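Local coordinates for protein CDP-6-deoxy-L-threo-D-glycero-4-hexulose-3-dehydrase (Yersinia pseudotuberculosis, PDB 3BCX) that probably catalyses the C-3 dehydration of a CDP-linked 4-keto-6-deoxyhexose with a vitamin B6-derived cofactor, on a route to 3,6-dideoxy sugars, at residues A[32-37]-A[369-374]; A[105-110]-A[158-163]; A[131-136]-A[389-394]. All blocks are in the same frame, centred on the assembly; numbering follows the deposited sequence.

Contact 1: residues A[32-37]-A[369-374]; sequences SVVPPS and AKVGTR
Pro36, Lys370 and Val34 carry most of this contact, in which two loop segments run side by side in the same direction. Pro36 lays its ring across the side chain of Arg374. Its CG sits above one face of the guanidinium, toward the rim, 3.5 Å from Arg374 NH1, an apolar ring being well suited to the flat face of a cation. The arginine is bent at chi2 (-66°), which folds the guanidinium back over the proline, and Arg374 NH1 donates to Thr373 O of the preceding residue at 2.7 Å. That oxygen lies in the guanidinium plane and so helps to fix its rotation. Trp410 packs on both side chains, and Tyr280 of the second subunit also reaches Arg374. Gly372, with no side chain, lets Pro36 CD lie 4.0 Å from its CA.

Val34 supplies the backbone grip. Its N donates to Lys370 O in an almost straight bond of 2.9 Å. Gly372 N returns a bond to Val34 O (3.0 Å), approaching from above the carbonyl plane. The isopropyl group of Val34 meanwhile lies among Val371, Leu417 and Val425. Lys370 turns CB toward the partner, 3.6 Å from Ser32 O, and its CD passes Val33 CG1 at 3.9 Å, whereas the ammonium end leads away, as suits an exposed lysine. Lys370 has positive phi (75°) as the C-prime residue of the Schellman motif closing helix 359-368, with Val371 N bonded to Leu366 O. The whole is a single parallel beta bridge, Val34 with Val371, formed immediately beyond a Schellman-capped helix.

Contact 2: residues A[105-110]-A[158-163]; sequences RALKPG and KTKAIM
Lys158 meets Gly110 just before strand 159-165: its extended chain runs past the glycine carbonyl, with CD 3.8 Å from Gly110 O. Gly110 has positive phi (98°), a turn conformation that glycine adopts readily.

Lys160, two residues on, makes the main contact. Its CG departs opposite the backbone N (chi1 -163°), and a bend at chi2 (74°) then carries the chain along Leu107, the two side chains running antiparallel, flank to flank. Lys160 CG is modelled 3.2 Å from Leu107 CD1, a carbon pair so tight that its exact value is doubtful. Farther out, Lys160 CE lies 3.5 Å from Arg105 O and near the Ala106 carbonyl as well. The ammonium NZ ends beside the Arg105 backbone and donates to Val104 O. Lys108 NZ, a like charge, lies 5.5 Å from Lys160 NZ, and the bond to Val104 O probably helps the ammonium tolerate it. Arg105 is engaged elsewhere, by a cation-pi interaction with Trp187 and a bond from NH2 to Asn185 O.

No hydrogen bond passes directly between the two segments. Lysine serves here as a two-part residue, its methylenes packing on leucine and its charged tip satisfied by a main-chain oxygen, while backbone bonds of Lys158 and Lys160 to Glu112 tie the start of strand 159-165 to strand 112-116.

Contact 3: residues A[131-136]-A[389-394]; sequences GLIPVF and DVKYRV
Phe136 turns its ring toward Tyr392, the residue just before strand 393-394. Its CB lies 4.1 Å from Arg393 O. The first torsion places CG beside the backbone N, opposite the carbonyl carbon (chi1 -52°), which swings the ring back toward the partner strand. CD1 then comes 3.6 Å from Arg393 O, and CE1 meets Tyr392 CD2 at 3.7 Å. Tyr392 CG lies in the plane of the phenylalanine ring, at its edge, and the ring planes stand at 70°, an oblique pair.

The backbones pair in parallel: Arg393 N donates to Pro134 O (3.0 Å) and Phe136 N to Arg393 O (2.8 Å). Proline has no N-H to give Lys391 O, and its CD lies 3.4 Å from that oxygen instead. The ladder stops there, and a water donates to both Lys391 O and Leu132 O. On the face opposite Phe136, Val135 and Arg393 run alongside one another, with Val135 CG1 over the guanidinium face, 3.7 Å from Arg393 NH2. Arg393 NE forms a salt bridge with Glu112, and NH2 donates to Ala154 O.

Parallel backbone bonds thus fix the register, an oblique aromatic pair packs on the side of Phe136, and on the other the arginine probably neutralises Glu112 while its flat group rests on valine.

Overall arrangement
From the N terminus, the loop after helix 3-21 enters contact 1 at 32-37, whose partner, 369-374, comes only after most of the fold has been built. Contact 2 joins 105-110 to 158-163, wholly within that span. Contact 3 begins at 131-136, inside the loop of contact 2, and closes at 389-394, beyond both, so it crosses each of the others. Contacts 2 and 3 meet where Gly110 N probably hydrogen-bonds to Gly131 O; both reach the mixed sheet, core of the large domain of this aspartate aminotransferase fold, contact 3 at its last strand and contact 2 through strand 159-165. Contact 1 instead ties the N-terminal region to what is probably the small domain, near 408-411 and 419-432.

Contact 1: residues A[32-37]-A[369-374]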
loop_
_atom_site.group_PDB
_atom_site.type_symbol
_atom_site.label_atom_id
_atom_site.label_comp_id
_atom_site.label_asym_id
_atom_site.label_seq_id
_atom_site.Cartn_x
_atom_site.Cartn_y
_atom_site.Cartn_z
ATOM N N SER A 32 -19.890 -26.602 13.927
ATOM C CA SER A 32 -18.578 -26.045 13.601
ATOM C C SER A 32 -18.400 -25.936 12.089
ATOM O O SER A 32 -18.858 -26.798 11.335
ATOM C CB SER A 32 -17.463 -26.924 14.172
ATOM O OG SER A 32 -17.569 -27.033 15.579
ATOM N N VAL A 33 -17.728 -24.878 11.651
ATOM C CA VAL A 33 -17.497 -24.664 10.229
ATOM C C VAL A 33 -16.101 -25.115 9.821
ATOM O O VAL A 33 -15.197 -25.207 10.649
ATOM C CB VAL A 33 -17.650 -23.183 9.865
ATOM C CG1 VAL A 33 -19.054 -22.713 10.192
ATOM C CG2 VAL A 33 -16.622 -22.355 10.622
ATOM N N VAL A 34 -15.935 -25.416 8.540
ATOM C CA VAL A 34 -14.641 -25.828 8.015
ATOM C C VAL A 34 -14.307 -24.823 6.919
ATOM O O VAL A 34 -14.517 -25.085 5.733
ATOM C CB VAL A 34 -14.693 -27.244 7.404
ATOM C CG1 VAL A 34 -13.290 -27.707 7.053
ATOM C CG2 VAL A 34 -15.355 -28.214 8.379
ATOM N N PRO A 35 -13.798 -23.641 7.305
ATOM C CA PRO A 35 -13.464 -22.636 6.294
ATOM C C PRO A 35 -12.383 -23.135 5.346
ATOM O O PRO A 35 -11.661 -24.083 5.657
ATOM C CB PRO A 35 -13.035 -21.433 7.134
ATOM C CG PRO A 35 -12.448 -22.063 8.339
ATOM C CD PRO A 35 -13.412 -23.182 8.650
ATOM N N PRO A 36 -12.268 -22.508 4.167
ATOM C CA PRO A 36 -11.269 -22.903 3.171
ATOM C C PRO A 36 -9.857 -22.425 3.514
ATOM O O PRO A 36 -8.869 -22.942 2.988
ATOM C CB PRO A 36 -11.808 -22.271 1.895
ATOM C CG PRO A 36 -12.377 -20.974 2.409
ATOM C CD PRO A 36 -13.107 -21.402 3.666
ATOM N N SER A 37 -9.768 -21.435 4.395
ATOM C CA SER A 37 -8.482 -20.893 4.812
ATOM C C SER A 37 -8.694 -20.059 6.062
ATOM O O SER A 37 -9.827 -19.766 6.427
ATOM C CB SER A 37 -7.881 -20.020 3.706
ATOM O OG SER A 37 -8.661 -18.854 3.510
ATOM N N ALA A 369 -23.673 -27.502 4.578
ATOM C CA ALA A 369 -23.044 -28.419 5.524
ATOM C C ALA A 369 -21.916 -27.744 6.311
ATOM O O ALA A 369 -21.179 -28.411 7.033
ATOM C CB ALA A 369 -22.498 -29.635 4.786
ATOM N N LYS A 370 -21.785 -26.426 6.156
ATOM C CA LYS A 370 -20.758 -25.644 6.854
ATOM C C LYS A 370 -19.348 -25.816 6.285
ATOM O O LYS A 370 -18.377 -25.444 6.927
ATOM C CB LYS A 370 -20.717 -26.004 8.345
ATOM C CG LYS A 370 -22.041 -25.909 9.083
ATOM C CD LYS A 370 -22.420 -24.482 9.348
ATOM C CE LYS A 370 -23.616 -24.410 10.279
ATOM N NZ LYS A 370 -23.949 -22.997 10.629
ATOM N N VAL A 371 -19.230 -26.388 5.095
ATOM C CA VAL A 371 -17.920 -26.584 4.489
ATOM C C VAL A 371 -17.666 -25.496 3.460
ATOM O O VAL A 371 -18.340 -25.429 2.433
ATOM C CB VAL A 371 -17.819 -27.959 3.817
ATOM C CG1 VAL A 371 -16.470 -28.107 3.128
ATOM C CG2 VAL A 371 -18.011 -29.050 4.867
ATOM N N GLY A 372 -16.686 -24.643 3.749
ATOM C CA GLY A 372 -16.359 -23.548 2.856
ATOM C C GLY A 372 -15.660 -23.945 1.567
ATOM O O GLY A 372 -14.880 -24.900 1.520
ATOM N N THR A 373 -15.949 -23.203 0.506
ATOM C CA THR A 373 -15.334 -23.467 -0.780
ATOM C C THR A 373 -14.957 -22.142 -1.419
ATOM O O THR A 373 -15.480 -21.086 -1.048
ATOM C CB THR A 373 -16.294 -24.218 -1.744
ATOM O OG1 THR A 373 -17.490 -23.450 -1.922
ATOM C CG2 THR A 373 -16.647 -25.598 -1.195
ATOM N N ARG A 374 -14.036 -22.221 -2.373
ATOM C CA ARG A 374 -13.554 -21.073 -3.122
ATOM C C ARG A 374 -13.312 -21.569 -4.540
ATOM O O ARG A 374 -12.890 -22.713 -4.732
ATOM C CB ARG A 374 -12.225 -20.557 -2.537
ATOM C CG ARG A 374 -12.347 -19.859 -1.191
ATOM C CD ARG A 374 -13.135 -18.571 -1.330
ATOM N NE ARG A 374 -13.225 -17.843 -0.070
ATOM C CZ ARG A 374 -14.064 -18.140 0.917
ATOM N NH1 ARG A 374 -14.907 -19.160 0.804
ATOM N NH2 ARG A 374 -14.061 -17.411 2.021
#

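Contact 2: residues A[105-110]-A[158-163]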
loop_
_atom_site.group_PDB
_atom_site.type_symbol
_atom_site.label_atom_id
_atom_site.label_comp_id
_atom_site.label_asym_id
_atom_site.label_seq_id
_atom_site.Cartn_x
_atom_site.Cartn_y
_atom_site.Cartn_z
ATOM N N ARG A 105 17.742 -4.064 -20.936
ATOM C CA ARG A 105 16.735 -5.059 -20.602
ATOM C C ARG A 105 15.676 -4.566 -19.621
ATOM O O ARG A 105 15.026 -5.352 -18.932
ATOM C CB ARG A 105 17.368 -6.355 -20.101
ATOM C CG ARG A 105 17.303 -6.575 -18.632
ATOM C CD ARG A 105 18.201 -7.728 -18.242
ATOM N NE ARG A 105 17.639 -9.047 -18.432
ATOM C CZ ARG A 105 17.986 -10.079 -17.680
ATOM N NH1 ARG A 105 18.891 -9.917 -16.724
ATOM N NH2 ARG A 105 17.382 -11.247 -17.839
ATOM N N ALA A 106 15.497 -3.254 -19.566
ATOM C CA ALA A 106 14.467 -2.686 -18.716
ATOM C C ALA A 106 13.156 -2.923 -19.462
ATOM O O ALA A 106 13.106 -2.803 -20.685
ATOM C CB ALA A 106 14.698 -1.196 -18.534
ATOM N N LEU A 107 12.100 -3.277 -18.741
ATOM C CA LEU A 107 10.811 -3.494 -19.380
ATOM C C LEU A 107 10.265 -2.166 -19.895
ATOM O O LEU A 107 10.272 -1.164 -19.179
ATOM C CB LEU A 107 9.830 -4.121 -18.387
ATOM C CG LEU A 107 9.737 -5.650 -18.410
ATOM C CD1 LEU A 107 11.120 -6.259 -18.476
ATOM C CD2 LEU A 107 8.986 -6.130 -17.178
ATOM N N LYS A 108 9.801 -2.160 -21.140
ATOM C CA LYS A 108 9.251 -0.953 -21.755
ATOM C C LYS A 108 7.831 -1.186 -22.245
ATOM O O LYS A 108 7.451 -2.317 -22.544
ATOM C CB LYS A 108 10.127 -0.505 -22.935
ATOM C CG LYS A 108 11.393 0.230 -22.525
ATOM C CD LYS A 108 12.634 -0.429 -23.098
ATOM C CE LYS A 108 12.615 -0.453 -24.627
ATOM N NZ LYS A 108 13.868 -1.051 -25.186
ATOM N N PRO A 109 7.025 -0.114 -22.335
ATOM C CA PRO A 109 5.643 -0.247 -22.803
ATOM C C PRO A 109 5.650 -0.965 -24.144
ATOM O O PRO A 109 6.463 -0.642 -25.010
ATOM C CB PRO A 109 5.181 1.203 -22.937
ATOM C CG PRO A 109 5.971 1.909 -21.885
ATOM C CD PRO A 109 7.347 1.295 -22.038
ATOM N N GLY A 110 4.755 -1.932 -24.315
ATOM C CA GLY A 110 4.706 -2.667 -25.566
ATOM C C GLY A 110 5.438 -3.997 -25.499
ATOM O O GLY A 110 5.219 -4.866 -26.342
ATOM N N LYS A 158 9.229 -9.385 -28.813
ATOM C CA LYS A 158 8.818 -8.477 -27.749
ATOM C C LYS A 158 8.822 -9.120 -26.368
ATOM O O LYS A 158 8.806 -8.430 -25.350
ATOM C CB LYS A 158 7.437 -7.902 -28.066
ATOM C CG LYS A 158 7.465 -6.921 -29.226
ATOM C CD LYS A 158 6.069 -6.478 -29.633
ATOM C CE LYS A 158 6.120 -5.447 -30.751
ATOM N NZ LYS A 158 4.755 -5.140 -31.264
ATOM N N THR A 159 8.855 -10.446 -26.336
ATOM C CA THR A 159 8.862 -11.158 -25.071
ATOM C C THR A 159 9.987 -10.611 -24.222
ATOM O O THR A 159 11.110 -10.428 -24.685
ATOM C CB THR A 159 9.052 -12.646 -25.272
ATOM O OG1 THR A 159 7.959 -13.154 -26.052
ATOM C CG2 THR A 159 9.101 -13.359 -23.930
ATOM N N LYS A 160 9.698 -10.364 -22.956
ATOM C CA LYS A 160 10.703 -9.757 -22.111
ATOM C C LYS A 160 10.840 -10.420 -20.749
ATOM O O LYS A 160 11.912 -10.400 -20.145
ATOM C CB LYS A 160 10.314 -8.290 -21.975
ATOM C CG LYS A 160 11.392 -7.387 -21.484
ATOM C CD LYS A 160 12.429 -7.119 -22.533
ATOM C CE LYS A 160 13.399 -6.095 -21.982
ATOM N NZ LYS A 160 14.600 -5.921 -22.823
ATOM N N ALA A 161 9.756 -11.027 -20.276
ATOM C CA ALA A 161 9.782 -11.675 -18.972
ATOM C C ALA A 161 8.693 -12.718 -18.785
ATOM O O ALA A 161 7.775 -12.841 -19.598
ATOM C CB ALA A 161 9.657 -10.623 -17.877
ATOM N N ILE A 162 8.819 -13.471 -17.697
ATOM C CA ILE A 162 7.850 -14.487 -17.326
ATOM C C ILE A 162 7.491 -14.254 -15.865
ATOM O O ILE A 162 8.353 -14.330 -14.987
ATOM C CB ILE A 162 8.416 -15.919 -17.452
ATOM C CG1 ILE A 162 8.679 -16.264 -18.922
ATOM C CG2 ILE A 162 7.425 -16.910 -16.856
ATOM C CD1 ILE A 162 9.468 -17.554 -19.115
ATOM N N MET A 163 6.221 -13.956 -15.614
ATOM C CA MET A 163 5.737 -13.737 -14.256
ATOM C C MET A 163 4.576 -14.688 -14.048
ATOM O O MET A 163 3.527 -14.555 -14.676
ATOM C CB MET A 163 5.280 -12.288 -14.062
ATOM C CG MET A 163 4.865 -11.960 -12.629
ATOM S SD MET A 163 4.986 -10.189 -12.273
ATOM C CE MET A 163 4.207 -10.086 -10.628
#

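Contact 3: residues A[131-136]-A[389-394]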
loop_
_atom_site.group_PDB
_atom_site.type_symbol
_atom_site.label_atom_id
_atom_site.label_comp_id
_atom_site.label_asym_id
_atom_site.label_seq_id
_atom_site.Cartn_x
_atom_site.Cartn_y
_atom_site.Cartn_z
ATOM N N GLY A 131 2.192 -0.695 -18.806
ATOM C CA GLY A 131 2.171 -0.556 -20.250
ATOM C C GLY A 131 2.611 -1.766 -21.040
ATOM O O GLY A 131 2.690 -1.692 -22.272
ATOM N N LEU A 132 2.906 -2.870 -20.354
ATOM C CA LEU A 132 3.322 -4.083 -21.040
ATOM C C LEU A 132 2.139 -4.941 -21.481
ATOM O O LEU A 132 0.994 -4.658 -21.137
ATOM C CB LEU A 132 4.285 -4.898 -20.179
ATOM C CG LEU A 132 5.733 -4.412 -20.304
ATOM C CD1 LEU A 132 5.910 -3.137 -19.492
ATOM C CD2 LEU A 132 6.699 -5.492 -19.822
ATOM N N ILE A 133 2.429 -5.984 -22.255
ATOM C CA ILE A 133 1.398 -6.862 -22.801
ATOM C C ILE A 133 1.474 -8.301 -22.293
ATOM O O ILE A 133 2.479 -8.994 -22.490
ATOM C CB ILE A 133 1.484 -6.905 -24.349
ATOM C CG1 ILE A 133 1.503 -5.481 -24.913
ATOM C CG2 ILE A 133 0.305 -7.696 -24.916
ATOM C CD1 ILE A 133 0.232 -4.701 -24.650
ATOM N N PRO A 134 0.410 -8.766 -21.627
ATOM C CA PRO A 134 0.381 -10.136 -21.107
ATOM C C PRO A 134 0.163 -11.146 -22.240
ATOM O O PRO A 134 -0.664 -10.924 -23.123
ATOM C CB PRO A 134 -0.810 -10.121 -20.138
ATOM C CG PRO A 134 -0.985 -8.672 -19.795
ATOM C CD PRO A 134 -0.724 -7.985 -21.102
ATOM N N VAL A 135 0.912 -12.244 -22.213
ATOM C CA VAL A 135 0.766 -13.302 -23.208
ATOM C C VAL A 135 0.445 -14.588 -22.442
ATOM O O VAL A 135 1.272 -15.085 -21.668
ATOM C CB VAL A 135 2.053 -13.489 -24.037
ATOM C CG1 VAL A 135 1.841 -14.566 -25.083
ATOM C CG2 VAL A 135 2.414 -12.181 -24.722
ATOM N N PHE A 136 -0.756 -15.118 -22.660
ATOM C CA PHE A 136 -1.213 -16.313 -21.957
ATOM C C PHE A 136 -1.063 -17.670 -22.657
ATOM O O PHE A 136 -1.234 -17.792 -23.871
ATOM C CB PHE A 136 -2.698 -16.180 -21.589
ATOM C CG PHE A 136 -3.051 -14.921 -20.855
ATOM C CD1 PHE A 136 -3.624 -13.849 -21.532
ATOM C CD2 PHE A 136 -2.862 -14.822 -19.478
ATOM C CE1 PHE A 136 -4.009 -12.696 -20.852
ATOM C CE2 PHE A 136 -3.243 -13.672 -18.785
ATOM C CZ PHE A 136 -3.820 -12.607 -19.475
ATOM N N ASP A 389 -11.372 -4.520 -22.331
ATOM C CA ASP A 389 -10.616 -3.692 -23.257
ATOM C C ASP A 389 -9.106 -3.778 -23.084
ATOM O O ASP A 389 -8.379 -2.944 -23.612
ATOM C CB ASP A 389 -11.068 -2.234 -23.127
ATOM C CG ASP A 389 -12.430 -1.989 -23.756
ATOM O OD1 ASP A 389 -13.242 -1.233 -23.169
ATOM O OD2 ASP A 389 -12.684 -2.550 -24.846
ATOM N N VAL A 390 -8.631 -4.783 -22.356
ATOM C CA VAL A 390 -7.198 -4.946 -22.125
ATOM C C VAL A 390 -6.483 -5.526 -23.340
ATOM O O VAL A 390 -7.012 -6.397 -24.024
ATOM C CB VAL A 390 -6.922 -5.869 -20.898
ATOM C CG1 VAL A 390 -5.445 -6.234 -20.833
ATOM C CG2 VAL A 390 -7.335 -5.169 -19.616
ATOM N N LYS A 391 -5.278 -5.039 -23.615
ATOM C CA LYS A 391 -4.526 -5.561 -24.745
ATOM C C LYS A 391 -3.644 -6.726 -24.302
ATOM O O LYS A 391 -2.755 -6.567 -23.465
ATOM C CB LYS A 391 -3.666 -4.477 -25.400
ATOM C CG LYS A 391 -2.841 -5.050 -26.543
ATOM C CD LYS A 391 -2.223 -4.005 -27.478
ATOM C CE LYS A 391 -1.485 -4.725 -28.618
ATOM N NZ LYS A 391 -0.814 -3.815 -29.582
ATOM N N TYR A 392 -3.899 -7.898 -24.876
ATOM C CA TYR A 392 -3.149 -9.099 -24.538
ATOM C C TYR A 392 -3.127 -10.076 -25.711
ATOM O O TYR A 392 -3.821 -9.882 -26.701
ATOM C CB TYR A 392 -3.802 -9.798 -23.339
ATOM C CG TYR A 392 -5.211 -10.278 -23.624
ATOM C CD1 TYR A 392 -6.309 -9.435 -23.454
ATOM C CD2 TYR A 392 -5.449 -11.577 -24.076
ATOM C CE1 TYR A 392 -7.614 -9.876 -23.724
ATOM C CE2 TYR A 392 -6.744 -12.024 -24.351
ATOM C CZ TYR A 392 -7.820 -11.172 -24.170
ATOM O OH TYR A 392 -9.101 -11.621 -24.419
ATOM N N ARG A 393 -2.328 -11.130 -25.585
ATOM C CA ARG A 393 -2.254 -12.166 -26.606
ATOM C C ARG A 393 -2.401 -13.513 -25.922
ATOM O O ARG A 393 -2.013 -13.675 -24.764
ATOM C CB ARG A 393 -0.905 -12.166 -27.341
ATOM C CG ARG A 393 -0.662 -10.999 -28.281
ATOM C CD ARG A 393 0.412 -11.359 -29.320
ATOM N NE ARG A 393 1.695 -11.725 -28.715
ATOM C CZ ARG A 393 2.221 -12.948 -28.726
ATOM N NH1 ARG A 393 1.580 -13.953 -29.313
ATOM N NH2 ARG A 393 3.404 -13.166 -28.160
ATOM N N VAL A 394 -2.980 -14.471 -26.632
ATOM C CA VAL A 394 -3.107 -15.818 -26.106
ATOM C C VAL A 394 -2.566 -16.757 -27.179
ATOM O O VAL A 394 -2.953 -16.676 -28.340
ATOM C CB VAL A 394 -4.576 -16.171 -25.721
ATOM C CG1 VAL A 394 -5.532 -15.146 -26.275
ATOM C CG2 VAL A 394 -4.922 -17.585 -26.198
HETATM O O HOH W 1 -1.805 -4.590 -21.730
#